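Probable antibiotics synthesis protein (PDB 1V70) is of unknown function but belongs to the cupin family and probably binds a metal ion. Local coordinates at residues Ala18-Phe23 and Leu32-Pro37; Glu59-Val64 and Arg88-Ser93. All coordinates share one frame; numbering follows the deposited sequence.

Overall arrangement
Interactions 1 and 2 each lie in one of the two antiparallel sheets of this cupin fold. Interaction 1 (18-23 with 32-37) is a buried hairpin contact at the margin of the five-strand sheet, where small and branched apolar groups fit together on one face. Interaction 2 (59-64 with 88-93) lies farther from the middle of the chain and is only partly buried: a strand pair of the four-strand sheet runs out into a polar turn, and charged groups, hydroxyls and waters take a larger share. Their centres are 14 Å apart, yet they touch: Asn89 ND2 probably donates to Leu35 O, and Pro37 packs against Ser91 and Ser93.

Interaction 1. Residues Ala18-Phe23 and Leu32-Pro37; sequences AKIPVF and LYALLP. With NA (sodium ion), chain B.
Ala18, Lys19 and Ile20 pair with Ala34, Tyr33 and Leu32 in the antiparallel beta hairpin of strands 18-25 and 28-35, which forms one margin of the five-strand sheet of this cupin fold. Two hydrogen-bonded pairs flank the non-hydrogen-bonded pair Lys19-Tyr33. The straightest of their four bonds runs from Ile20 N to Leu32 O, 2.8 Å and 171° at the hydrogen.

On the face bearing Ala18, Ile20, Leu32 and Ala34, the two alanines meet at their CB atoms, 4.1 Å apart, and the bump beside them is the CD1 methyl of Ile20. With CG1 anti to the carbonyl carbon (chi1 -55°) and the chain extended beyond it (chi2 154°), CD1 settles 4.2 Å from both Ala34 CB and Leu32 CB. Ile20 CB itself lies 3.9 Å from Leu32 CB. Farther along, Val22 CG2 leans on the branch point of Leu32, 4.0 Å from CG. Leu6 and Leu9 of the short helix 6-9 also pack on Leu32, and Leu9 on Val22.

The other face carries Lys19 and Tyr33 side by side. A bend at chi3 of the lysine brings CE obliquely against the phenol, 3.7 Å from Tyr33 CE2, and a second at chi4 directs NZ. Tyr33 OH is held by Gln41 and by a water in the plane of the ring; that water is also a weak partner of the ammonium.

Beyond the paired residues, a classic beta bulge sets Val22 and Phe23 together opposite Tyr30, and Phe23 meets the ring of Phe78 of the second subunit. Here a sodium ion takes one protein ligand, Val22 O at 2.3 Å, and five waters. Two of these waters donate to Pro21 O, one at 2.9 Å and the other weakly.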
loop_
_atom_site.group_PDB
_atom_site.type_symbol
_atom_site.label_atom_id
_atom_site.label_comp_id
_atom_site.label_asym_id
_atom_site.label_seq_id
_atom_site.Cartn_x
_atom_site.Cartn_y
_atom_site.Cartn_z
ATOM N N ALA A 18 -11.052 2.040 13.560
ATOM C CA ALA A 18 -9.727 2.393 14.043
ATOM C C ALA A 18 -8.820 2.780 12.880
ATOM O O ALA A 18 -8.775 2.091 11.855
ATOM C CB ALA A 18 -9.119 1.221 14.806
ATOM N N LYS A 19 -8.121 3.900 13.034
ATOM C CA LYS A 19 -7.171 4.373 12.037
ATOM C C LYS A 19 -5.820 4.204 12.715
ATOM O O LYS A 19 -5.529 4.840 13.729
ATOM C CB LYS A 19 -7.436 5.837 11.685
ATOM C CG LYS A 19 -8.760 6.049 10.959
ATOM C CD LYS A 19 -8.970 7.501 10.542
ATOM C CE LYS A 19 -7.976 7.938 9.475
ATOM N NZ LYS A 19 -6.575 7.994 9.978
ATOM N N ILE A 20 -5.004 3.325 12.151
ATOM C CA ILE A 20 -3.705 2.998 12.716
ATOM C C ILE A 20 -2.561 3.521 11.853
ATOM O O ILE A 20 -2.278 2.968 10.796
ATOM C CB ILE A 20 -3.587 1.465 12.844
ATOM C CG1 ILE A 20 -4.767 0.932 13.663
ATOM C CG2 ILE A 20 -2.257 1.084 13.469
ATOM C CD1 ILE A 20 -5.134 -0.510 13.359
ATOM N N PRO A 21 -1.890 4.599 12.287
ATOM C CA PRO A 21 -0.780 5.144 11.500
ATOM C C PRO A 21 0.415 4.199 11.485
ATOM O O PRO A 21 0.822 3.686 12.523
ATOM C CB PRO A 21 -0.464 6.451 12.228
ATOM C CG PRO A 21 -1.771 6.833 12.851
ATOM C CD PRO A 21 -2.256 5.516 13.380
ATOM N N VAL A 22 0.959 3.953 10.300
ATOM C CA VAL A 22 2.125 3.091 10.164
ATOM C C VAL A 22 3.325 4.009 9.936
ATOM O O VAL A 22 4.272 4.016 10.724
ATOM C CB VAL A 22 1.964 2.112 8.977
ATOM C CG1 VAL A 22 3.185 1.207 8.880
ATOM C CG2 VAL A 22 0.704 1.271 9.164
ATOM N N PHE A 23 3.266 4.787 8.858
ATOM C CA PHE A 23 4.306 5.754 8.509
ATOM C C PHE A 23 3.600 7.040 8.100
ATOM O O PHE A 23 2.457 7.014 7.633
ATOM C CB PHE A 23 5.145 5.292 7.316
ATOM C CG PHE A 23 5.761 3.935 7.476
ATOM C CD1 PHE A 23 6.631 3.655 8.527
ATOM C CD2 PHE A 23 5.484 2.935 6.549
ATOM C CE1 PHE A 23 7.218 2.395 8.644
ATOM C CE2 PHE A 23 6.061 1.681 6.657
ATOM C CZ PHE A 23 6.930 1.407 7.705
ATOM N N LEU A 32 -3.465 1.825 8.437
ATOM C CA LEU A 32 -4.251 0.608 8.447
ATOM C C LEU A 32 -5.613 1.058 8.964
ATOM O O LEU A 32 -5.687 1.845 9.912
ATOM C CB LEU A 32 -3.694 -0.432 9.423
ATOM C CG LEU A 32 -2.400 -1.171 9.098
ATOM C CD1 LEU A 32 -2.090 -2.138 10.235
ATOM C CD2 LEU A 32 -2.540 -1.924 7.781
ATOM N N TYR A 33 -6.684 0.608 8.324
ATOM C CA TYR A 33 -8.030 0.924 8.799
ATOM C C TYR A 33 -8.584 -0.415 9.259
ATOM O O TYR A 33 -8.564 -1.387 8.505
ATOM C CB TYR A 33 -8.934 1.459 7.687
ATOM C CG TYR A 33 -8.736 2.905 7.284
ATOM C CD1 TYR A 33 -9.667 3.528 6.455
ATOM C CD2 TYR A 33 -7.617 3.641 7.688
ATOM C CE1 TYR A 33 -9.497 4.842 6.029
ATOM C CE2 TYR A 33 -7.435 4.966 7.265
ATOM C CZ TYR A 33 -8.382 5.555 6.434
ATOM O OH TYR A 33 -8.218 6.848 5.988
ATOM N N ALA A 34 -9.064 -0.473 10.495
ATOM C CA ALA A 34 -9.625 -1.701 11.042
ATOM C C ALA A 34 -11.099 -1.441 11.308
ATOM O O ALA A 34 -11.453 -0.609 12.148
ATOM C CB ALA A 34 -8.905 -2.084 12.332
ATOM N N LEU A 35 -11.951 -2.157 10.581
ATOM C CA LEU A 35 -13.393 -1.985 10.694
ATOM C C LEU A 35 -14.136 -3.204 11.209
ATOM O O LEU A 35 -14.064 -4.284 10.627
ATOM C CB LEU A 35 -13.998 -1.614 9.332
ATOM C CG LEU A 35 -13.551 -0.351 8.594
ATOM C CD1 LEU A 35 -12.206 -0.578 7.920
ATOM C CD2 LEU A 35 -14.599 0.004 7.544
ATOM N N LEU A 36 -14.846 -3.029 12.317
ATOM C CA LEU A 36 -15.659 -4.109 12.851
ATOM C C LEU A 36 -16.949 -4.027 12.034
ATOM O O LEU A 36 -17.208 -3.015 11.375
ATOM C CB LEU A 36 -15.963 -3.873 14.335
ATOM C CG LEU A 36 -14.784 -3.971 15.309
ATOM C CD1 LEU A 36 -15.236 -3.573 16.708
ATOM C CD2 LEU A 36 -14.234 -5.390 15.307
ATOM N N PRO A 37 -17.764 -5.091 12.044
ATOM C CA PRO A 37 -19.017 -5.065 11.286
ATOM C C PRO A 37 -19.843 -3.826 11.626
ATOM O O PRO A 37 -20.024 -3.497 12.799
ATOM C CB PRO A 37 -19.703 -6.354 11.724
ATOM C CG PRO A 37 -18.557 -7.278 11.923
ATOM C CD PRO A 37 -17.546 -6.415 12.653
HETATM NA NA NA B . 5.060 4.616 12.828
HETATM O O HOH W 1 -6.046 8.177 6.823
HETATM O O HOH W 2 3.013 6.021 13.443
HETATM O O HOH W 3 3.373 2.766 13.639
HETATM O O HOH W 4 7.378 4.042 12.224
HETATM O O HOH W 5 5.851 7.078 12.717
HETATM O O HOH W 6 5.671 4.699 15.366
#

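Interaction 2. Residues Glu59-Val64 and Arg88-Ser93; sequences EVVVRV and RNESAS
Val61 and Arg88 form an antiparallel hydrogen-bonded pair between strands 60-64 and 85-88, in the four-strand sheet of the cupin fold, just where strand 85-88 gives way to a loop. The backbone bonds come first: Val61 N donates almost straight to Arg88 O at 2.8 Å, and Arg88 N returns a bond to Val61 O. The chains stay close at Val60 and Asn89 but widen at Glu59 and Ser91, where waters bridge them; one donates to Glu59 O and accepts from Glu90 N.

Nonpolar packing clusters round Val61. Its CG1, anti to the backbone N (chi1 176°), lies over one face of the Arg88 guanidinium, 3.7 Å from NH2, while CG2 touches the aliphatic CG of Glu90. Glu59 CG similarly rests against Ser91 CB at 4.1 Å.

Charge binds the arginine in two directions. Arg88 NE meets Glu90 OE2 in a long salt bridge of 3.3 Å, within the guanidinium plane and on the anti lone pair of the carboxylate; Arg88 NH1 has a second acid, Glu68. The pairing should fix the rotation of the flat group above Val61.

Hydrogen bonds made by side chains shape the loop itself. Asn89 OD1 accepts from Ser91 N, an Asx turn, and again from Ser91 OG at 2.7 Å; Ser91 OG in turn accepts from Ser93 N, an ST turn. A further water links the loop to the strand, accepting from Glu59 N and donating to Ser91 OG at 2.8 Å, and Asn89 ND2 closes the turn on Ser93 O at 2.9 Å.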
loop_
_atom_site.group_PDB
_atom_site.type_symbol
_atom_site.label_atom_id
_atom_site.label_comp_id
_atom_site.label_asym_id
_atom_site.label_seq_id
_atom_site.Cartn_x
_atom_site.Cartn_y
_atom_site.Cartn_z
ATOM N N GLU A 59 -14.003 -8.128 3.881
ATOM C CA GLU A 59 -14.490 -7.417 2.712
ATOM C C GLU A 59 -15.281 -6.183 3.134
ATOM O O GLU A 59 -15.955 -6.162 4.156
ATOM C CB GLU A 59 -15.356 -8.370 1.867
ATOM C CG GLU A 59 -16.628 -8.841 2.585
ATOM C CD GLU A 59 -17.362 -9.863 1.741
ATOM O OE1 GLU A 59 -18.576 -9.962 1.857
ATOM O OE2 GLU A 59 -16.704 -10.590 1.001
ATOM N N VAL A 60 -15.131 -5.137 2.331
ATOM C CA VAL A 60 -15.789 -3.870 2.602
ATOM C C VAL A 60 -16.420 -3.341 1.329
ATOM O O VAL A 60 -16.076 -3.768 0.224
ATOM C CB VAL A 60 -14.784 -2.800 3.109
ATOM C CG1 VAL A 60 -14.191 -3.227 4.445
ATOM C CG2 VAL A 60 -13.675 -2.592 2.079
ATOM N N VAL A 61 -17.353 -2.417 1.495
ATOM C CA VAL A 61 -17.997 -1.781 0.361
ATOM C C VAL A 61 -17.325 -0.422 0.240
ATOM O O VAL A 61 -17.399 0.401 1.156
ATOM C CB VAL A 61 -19.506 -1.573 0.591
ATOM C CG1 VAL A 61 -20.104 -0.813 -0.586
ATOM C CG2 VAL A 61 -20.201 -2.915 0.755
ATOM N N VAL A 62 -16.640 -0.200 -0.873
ATOM C CA VAL A 62 -15.969 1.071 -1.104
ATOM C C VAL A 62 -16.819 1.920 -2.038
ATOM O O VAL A 62 -17.355 1.422 -3.031
ATOM C CB VAL A 62 -14.554 0.875 -1.727
ATOM C CG1 VAL A 62 -14.653 0.084 -3.017
ATOM C CG2 VAL A 62 -13.901 2.224 -1.975
ATOM N N ARG A 63 -16.960 3.197 -1.702
ATOM C CA ARG A 63 -17.731 4.120 -2.524
ATOM C C ARG A 63 -16.793 5.194 -3.047
ATOM O O ARG A 63 -16.034 5.796 -2.282
ATOM C CB ARG A 63 -18.854 4.761 -1.694
ATOM C CG ARG A 63 -19.754 5.745 -2.456
ATOM C CD ARG A 63 -19.235 7.176 -2.381
ATOM N NE ARG A 63 -20.065 8.111 -3.146
ATOM C CZ ARG A 63 -21.277 8.533 -2.790
ATOM N NH1 ARG A 63 -21.842 8.117 -1.664
ATOM N NH2 ARG A 63 -21.935 9.376 -3.577
ATOM N N VAL A 64 -16.820 5.406 -4.358
ATOM C CA VAL A 64 -16.006 6.438 -4.985
ATOM C C VAL A 64 -16.881 7.077 -6.051
ATOM O O VAL A 64 -17.289 6.415 -7.005
ATOM C CB VAL A 64 -14.737 5.866 -5.656
ATOM C CG1 VAL A 64 -13.966 6.987 -6.336
ATOM C CG2 VAL A 64 -13.859 5.181 -4.613
ATOM N N ARG A 88 -17.357 1.090 3.955
ATOM C CA ARG A 88 -18.277 0.563 4.960
ATOM C C ARG A 88 -18.099 -0.944 5.116
ATOM O O ARG A 88 -17.977 -1.681 4.146
ATOM C CB ARG A 88 -19.722 0.842 4.534
ATOM C CG ARG A 88 -19.975 2.281 4.103
ATOM C CD ARG A 88 -21.466 2.566 3.890
ATOM N NE ARG A 88 -22.128 1.445 3.214
ATOM C CZ ARG A 88 -22.341 1.549 1.883
ATOM N NH1 ARG A 88 -21.904 2.606 1.221
ATOM N NH2 ARG A 88 -23.018 0.580 1.249
ATOM N N ASN A 89 -18.119 -1.448 6.343
ATOM C CA ASN A 89 -18.055 -2.884 6.537
ATOM C C ASN A 89 -19.492 -3.354 6.726
ATOM O O ASN A 89 -20.071 -3.191 7.802
ATOM C CB ASN A 89 -17.228 -3.250 7.772
ATOM C CG ASN A 89 -17.069 -4.747 7.929
ATOM O OD1 ASN A 89 -17.776 -5.522 7.284
ATOM N ND2 ASN A 89 -16.149 -5.165 8.793
ATOM N N GLU A 90 -20.071 -3.912 5.668
ATOM C CA GLU A 90 -21.446 -4.400 5.722
ATOM C C GLU A 90 -21.486 -5.917 5.896
ATOM O O GLU A 90 -22.529 -6.542 5.756
ATOM C CB GLU A 90 -22.181 -4.028 4.421
ATOM C CG GLU A 90 -22.373 -2.512 4.219
ATOM C CD GLU A 90 -23.227 -1.905 5.316
ATOM O OE1 GLU A 90 -23.891 -2.641 6.036
ATOM O OE2 GLU A 90 -23.229 -0.683 5.431
ATOM N N SER A 91 -20.339 -6.510 6.213
ATOM C CA SER A 91 -20.253 -7.952 6.414
ATOM C C SER A 91 -20.453 -8.290 7.886
ATOM O O SER A 91 -20.693 -7.407 8.708
ATOM C CB SER A 91 -18.888 -8.476 5.966
ATOM O OG SER A 91 -17.885 -8.171 6.925
ATOM N N ALA A 92 -20.346 -9.575 8.212
ATOM C CA ALA A 92 -20.514 -10.028 9.588
ATOM C C ALA A 92 -19.169 -10.352 10.236
ATOM O O ALA A 92 -19.115 -10.984 11.292
ATOM C CB ALA A 92 -21.421 -11.255 9.621
ATOM N N SER A 93 -18.084 -9.913 9.602
ATOM C CA SER A 93 -16.741 -10.160 10.117
ATOM C C SER A 93 -15.885 -8.902 10.029
ATOM O O SER A 93 -16.194 -7.983 9.270
ATOM C CB SER A 93 -16.068 -11.281 9.320
ATOM O OG SER A 93 -16.806 -12.486 9.403
HETATM O O HOH W 7 -18.605 -5.247 3.637
HETATM O O HOH W 8 -15.206 -8.900 6.507
#